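Local atomic coordinates of capsular polysaccharide export system protein KpsC (PDB entry 6MGB), a protein that transfers Kdo residues as a beta-2,4 Kdo-transferase, probably from a CMP-linked donor, in building the glycolipid anchor of Gram-negative bacterial capsules. Residues V11-V22 / V46-K57. Sequence-based numbering, arbitrary orientation.
Sequences VGVFSRQILKNV and VAGWGYKSTARK
G12 and V46 pair in a parallel bridge where the axes of the short strand segments 11-13 and 46-49 come within 4.6 Å, their N-to-C directions 42° apart, and a backbone bond from A47 N to G12 O (2.8 Å) closes it. Past this point a water bridges F14 N, from which it accepts, and A47 O, to which it donates, in keeping with the strands' divergence. On one face of the sheet A47 CB packs against V11 CG1 at 3.8 Å, a chi1 of 175° swinging that methyl away from the backbone N. On the other, V46 CG1 meets the F14 ring at its edge, near the ring plane, 3.6 Å from CE2. The extended K57 chain crosses the same ring at about a right angle, bringing NZ obliquely to 4.0 Å from CD1. A58 and K61 of helix 53-65 also touch this phenyl; an alanine here would probably leave a gap beside them and V46 CG1 and remove the apolar surface the K57 chain crosses. Beyond the strands, S15 CB rests 3.6 Å from T54 OG1, while S15 OG caps Q17 N and is linked through a second water to K52 NZ. The W49 indole receives V22 CG2 at CZ3 (4.1 Å) and I18 CG2 at CE3, both obliquely. Two adjacent parallel strands, each running through a loop into a helix, are characteristic of a Rossmann-like domain; their mixed sheet, mainly of N-terminal strands but completed by 302-305 and 310-312, is consistent with the GT-B clan, the other, parallel sheet lying in the domain that carries the CMP site.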
loop_
_atom_site.group_PDB
_atom_site.type_symbol
_atom_site.label_atom_id
_atom_site.label_comp_id
_atom_site.label_asym_id
_atom_site.label_seq_id
_atom_site.Cartn_x
_atom_site.Cartn_y
_atom_site.Cartn_z
ATOM N N VAL A 11 -5.373 -24.254 0.932
ATOM C CA VAL A 11 -6.113 -23.079 0.483
ATOM C C VAL A 11 -6.377 -23.217 -1.010
ATOM O O VAL A 11 -5.456 -23.490 -1.790
ATOM C CB VAL A 11 -5.337 -21.784 0.783
ATOM C CG1 VAL A 11 -6.056 -20.570 0.194
ATOM C CG2 VAL A 11 -5.140 -21.616 2.282
ATOM N N GLY A 12 -7.628 -23.018 -1.415
ATOM C CA GLY A 12 -7.989 -23.099 -2.818
ATOM C C GLY A 12 -7.768 -21.775 -3.530
ATOM O O GLY A 12 -8.041 -20.705 -2.988
ATOM N N VAL A 13 -7.256 -21.864 -4.757
ATOM C CA VAL A 13 -7.123 -20.710 -5.636
ATOM C C VAL A 13 -7.708 -21.080 -6.990
ATOM O O VAL A 13 -7.785 -22.252 -7.365
ATOM C CB VAL A 13 -5.658 -20.237 -5.788
ATOM C CG1 VAL A 13 -5.083 -19.846 -4.434
ATOM C CG2 VAL A 13 -4.804 -21.313 -6.447
ATOM N N PHE A 14 -8.131 -20.053 -7.726
ATOM C CA PHE A 14 -8.738 -20.234 -9.038
ATOM C C PHE A 14 -7.945 -19.520 -10.126
ATOM O O PHE A 14 -8.502 -19.158 -11.167
ATOM C CB PHE A 14 -10.190 -19.762 -9.001
ATOM C CG PHE A 14 -11.066 -20.628 -8.146
ATOM C CD1 PHE A 14 -11.837 -21.627 -8.713
ATOM C CD2 PHE A 14 -11.088 -20.470 -6.771
ATOM C CE1 PHE A 14 -12.633 -22.437 -7.928
ATOM C CE2 PHE A 14 -11.880 -21.277 -5.979
ATOM C CZ PHE A 14 -12.650 -22.264 -6.559
ATOM N N SER A 15 -6.650 -19.324 -9.900
ATOM C CA SER A 15 -5.760 -18.735 -10.888
ATOM C C SER A 15 -4.356 -19.258 -10.635
ATOM O O SER A 15 -3.849 -19.150 -9.516
ATOM C CB SER A 15 -5.778 -17.205 -10.812
ATOM O OG SER A 15 -4.704 -16.650 -11.549
ATOM N N ARG A 16 -3.740 -19.834 -11.669
ATOM C CA ARG A 16 -2.350 -20.258 -11.562
ATOM C C ARG A 16 -1.380 -19.086 -11.576
ATOM O O ARG A 16 -0.186 -19.289 -11.331
ATOM C CB ARG A 16 -2.002 -21.219 -12.699
ATOM C CG ARG A 16 -2.819 -22.499 -12.711
ATOM C CD ARG A 16 -2.241 -23.503 -13.691
ATOM N NE ARG A 16 -2.984 -24.759 -13.705
ATOM C CZ ARG A 16 -2.881 -25.704 -12.775
ATOM N NH1 ARG A 16 -2.072 -25.538 -11.736
ATOM N NH2 ARG A 16 -3.595 -26.816 -12.879
ATOM N N GLN A 17 -1.862 -17.871 -11.851
ATOM C CA GLN A 17 -0.958 -16.731 -11.913
ATOM C C GLN A 17 -0.417 -16.346 -10.543
ATOM O O GLN A 17 0.664 -15.752 -10.466
ATOM C CB GLN A 17 -1.665 -15.538 -12.560
ATOM C CG GLN A 17 -2.036 -15.765 -14.021
ATOM C CD GLN A 17 -0.844 -16.150 -14.879
ATOM O OE1 GLN A 17 -0.842 -17.198 -15.525
ATOM N NE2 GLN A 17 0.178 -15.301 -14.889
ATOM N N ILE A 18 -1.122 -16.681 -9.460
ATOM C CA ILE A 18 -0.625 -16.339 -8.128
ATOM C C ILE A 18 0.685 -17.065 -7.855
ATOM O O ILE A 18 1.702 -16.446 -7.518
ATOM C CB ILE A 18 -1.679 -16.662 -7.052
ATOM C CG1 ILE A 18 -3.005 -15.962 -7.370
ATOM C CG2 ILE A 18 -1.164 -16.239 -5.676
ATOM C CD1 ILE A 18 -4.104 -16.201 -6.344
ATOM N N LEU A 19 0.683 -18.393 -7.999
ATOM C CA LEU A 19 1.894 -19.162 -7.736
ATOM C C LEU A 19 2.990 -18.834 -8.739
ATOM O O LEU A 19 4.178 -18.954 -8.419
ATOM C CB LEU A 19 1.578 -20.658 -7.759
ATOM C CG LEU A 19 2.701 -21.614 -7.347
ATOM C CD1 LEU A 19 3.265 -21.262 -5.975
ATOM C CD2 LEU A 19 2.192 -23.047 -7.352
ATOM N N LYS A 20 2.616 -18.420 -9.952
ATOM C CA LYS A 20 3.611 -18.007 -10.935
ATOM C C LYS A 20 4.352 -16.761 -10.470
ATOM O O LYS A 20 5.588 -16.721 -10.469
ATOM C CB LYS A 20 2.941 -17.751 -12.284
ATOM C CG LYS A 20 2.871 -18.967 -13.199
ATOM C CD LYS A 20 2.650 -18.578 -14.661
ATOM C CE LYS A 20 3.822 -17.779 -15.231
ATOM N NZ LYS A 20 3.626 -17.407 -16.655
ATOM N N ASN A 21 3.609 -15.727 -10.072
ATOM C CA ASN A 21 4.216 -14.474 -9.648
ATOM C C ASN A 21 4.811 -14.550 -8.248
ATOM O O ASN A 21 5.645 -13.708 -7.898
ATOM C CB ASN A 21 3.179 -13.349 -9.694
ATOM C CG ASN A 21 2.586 -13.159 -11.075
ATOM O OD1 ASN A 21 3.247 -13.396 -12.087
ATOM N ND2 ASN A 21 1.331 -12.727 -11.125
ATOM N N VAL A 22 4.407 -15.531 -7.446
ATOM C CA VAL A 22 4.864 -15.638 -6.063
ATOM C C VAL A 22 5.263 -17.085 -5.795
ATOM O O VAL A 22 4.505 -17.828 -5.154
ATOM C CB VAL A 22 3.779 -15.166 -5.080
ATOM C CG1 VAL A 22 4.365 -14.993 -3.689
ATOM C CG2 VAL A 22 3.145 -13.865 -5.564
ATOM N N VAL A 46 -10.242 -20.129 0.739
ATOM C CA VAL A 46 -10.024 -19.813 -0.667
ATOM C C VAL A 46 -9.357 -18.445 -0.721
ATOM O O VAL A 46 -9.597 -17.591 0.138
ATOM C CB VAL A 46 -11.344 -19.815 -1.472
ATOM C CG1 VAL A 46 -11.086 -19.513 -2.941
ATOM C CG2 VAL A 46 -12.069 -21.142 -1.320
ATOM N N ALA A 47 -8.529 -18.230 -1.739
ATOM C CA ALA A 47 -7.779 -16.987 -1.848
ATOM C C ALA A 47 -7.832 -16.463 -3.274
ATOM O O ALA A 47 -8.009 -17.223 -4.228
ATOM C CB ALA A 47 -6.316 -17.177 -1.423
ATOM N N GLY A 48 -7.672 -15.144 -3.404
ATOM C CA GLY A 48 -7.628 -14.498 -4.700
ATOM C C GLY A 48 -6.806 -13.230 -4.624
ATOM O O GLY A 48 -6.466 -12.746 -3.542
ATOM N N TRP A 49 -6.497 -12.687 -5.801
ATOM C CA TRP A 49 -5.591 -11.550 -5.938
ATOM C C TRP A 49 -6.359 -10.369 -6.517
ATOM O O TRP A 49 -6.735 -10.383 -7.694
ATOM C CB TRP A 49 -4.403 -11.907 -6.828
ATOM C CG TRP A 49 -3.305 -10.895 -6.785
ATOM C CD1 TRP A 49 -3.272 -9.691 -7.424
ATOM C CD2 TRP A 49 -2.073 -11.001 -6.063
ATOM N NE1 TRP A 49 -2.096 -9.038 -7.143
ATOM C CE2 TRP A 49 -1.342 -9.823 -6.309
ATOM C CE3 TRP A 49 -1.519 -11.979 -5.232
ATOM C CZ2 TRP A 49 -0.085 -9.596 -5.755
ATOM C CZ3 TRP A 49 -0.269 -11.751 -4.682
ATOM C CH2 TRP A 49 0.434 -10.569 -4.946
ATOM N N GLY A 50 -6.579 -9.346 -5.696
ATOM C CA GLY A 50 -7.258 -8.161 -6.173
ATOM C C GLY A 50 -8.703 -8.447 -6.543
ATOM O O GLY A 50 -9.388 -9.270 -5.928
ATOM N N TYR A 51 -9.174 -7.745 -7.575
ATOM C CA TYR A 51 -10.558 -7.845 -8.021
ATOM C C TYR A 51 -10.663 -8.233 -9.491
ATOM O O TYR A 51 -11.665 -7.927 -10.143
ATOM C CB TYR A 51 -11.284 -6.529 -7.744
ATOM C CG TYR A 51 -11.567 -6.353 -6.273
ATOM C CD1 TYR A 51 -10.554 -5.997 -5.391
ATOM C CD2 TYR A 51 -12.837 -6.571 -5.759
ATOM C CE1 TYR A 51 -10.802 -5.848 -4.042
ATOM C CE2 TYR A 51 -13.096 -6.424 -4.408
ATOM C CZ TYR A 51 -12.073 -6.063 -3.555
ATOM O OH TYR A 51 -12.317 -5.915 -2.209
ATOM N N LYS A 52 -9.647 -8.909 -10.021
ATOM C CA LYS A 52 -9.726 -9.473 -11.355
ATOM C C LYS A 52 -10.813 -10.548 -11.406
ATOM O O LYS A 52 -11.385 -10.946 -10.387
ATOM C CB LYS A 52 -8.375 -10.062 -11.762
ATOM C CG LYS A 52 -7.877 -11.164 -10.834
ATOM C CD LYS A 52 -6.596 -11.805 -11.344
ATOM C CE LYS A 52 -5.444 -10.814 -11.387
ATOM N NZ LYS A 52 -4.163 -11.470 -11.768
ATOM N N SER A 53 -11.088 -11.023 -12.621
ATOM C CA SER A 53 -12.164 -11.988 -12.826
ATOM C C SER A 53 -11.993 -13.212 -11.931
ATOM O O SER A 53 -12.912 -13.594 -11.198
ATOM C CB SER A 53 -12.214 -12.399 -14.299
ATOM O OG SER A 53 -13.416 -13.084 -14.602
ATOM N N THR A 54 -10.814 -13.840 -11.974
ATOM C CA THR A 54 -10.595 -15.045 -11.179
ATOM C C THR A 54 -10.730 -14.768 -9.688
ATOM O O THR A 54 -11.215 -15.624 -8.940
ATOM C CB THR A 54 -9.217 -15.639 -11.472
ATOM O OG1 THR A 54 -8.209 -14.637 -11.285
ATOM C CG2 THR A 54 -9.155 -16.179 -12.897
ATOM N N ALA A 55 -10.306 -13.586 -9.234
ATOM C CA ALA A 55 -10.406 -13.268 -7.814
ATOM C C ALA A 55 -11.861 -13.174 -7.373
ATOM O O ALA A 55 -12.227 -13.681 -6.307
ATOM C CB ALA A 55 -9.665 -11.966 -7.514
ATOM N N ARG A 56 -12.707 -12.531 -8.181
ATOM C CA ARG A 56 -14.119 -12.420 -7.835
ATOM C C ARG A 56 -14.811 -13.778 -7.864
ATOM O O ARG A 56 -15.784 -13.990 -7.131
ATOM C CB ARG A 56 -14.815 -11.438 -8.778
ATOM C CG ARG A 56 -14.574 -9.982 -8.409
ATOM C CD ARG A 56 -15.259 -9.011 -9.361
ATOM N NE ARG A 56 -14.597 -8.950 -10.665
ATOM C CZ ARG A 56 -15.189 -9.152 -11.842
ATOM N NH1 ARG A 56 -16.485 -9.429 -11.925
ATOM N NH2 ARG A 56 -14.473 -9.066 -12.954
ATOM N N LYS A 57 -14.328 -14.707 -8.693
ATOM C CA LYS A 57 -14.863 -16.063 -8.655
ATOM C C LYS A 57 -14.489 -16.745 -7.347
ATOM O O LYS A 57 -15.305 -17.460 -6.754
ATOM C CB LYS A 57 -14.354 -16.883 -9.842
ATOM C CG LYS A 57 -14.938 -18.295 -9.883
ATOM C CD LYS A 57 -14.339 -19.152 -10.985
ATOM C CE LYS A 57 -14.979 -20.534 -10.995
ATOM N NZ LYS A 57 -14.279 -21.490 -11.898
HETATM O O HOH W 1 -7.953 -17.324 -6.940
HETATM O O HOH W 2 -4.607 -14.277 -10.335
#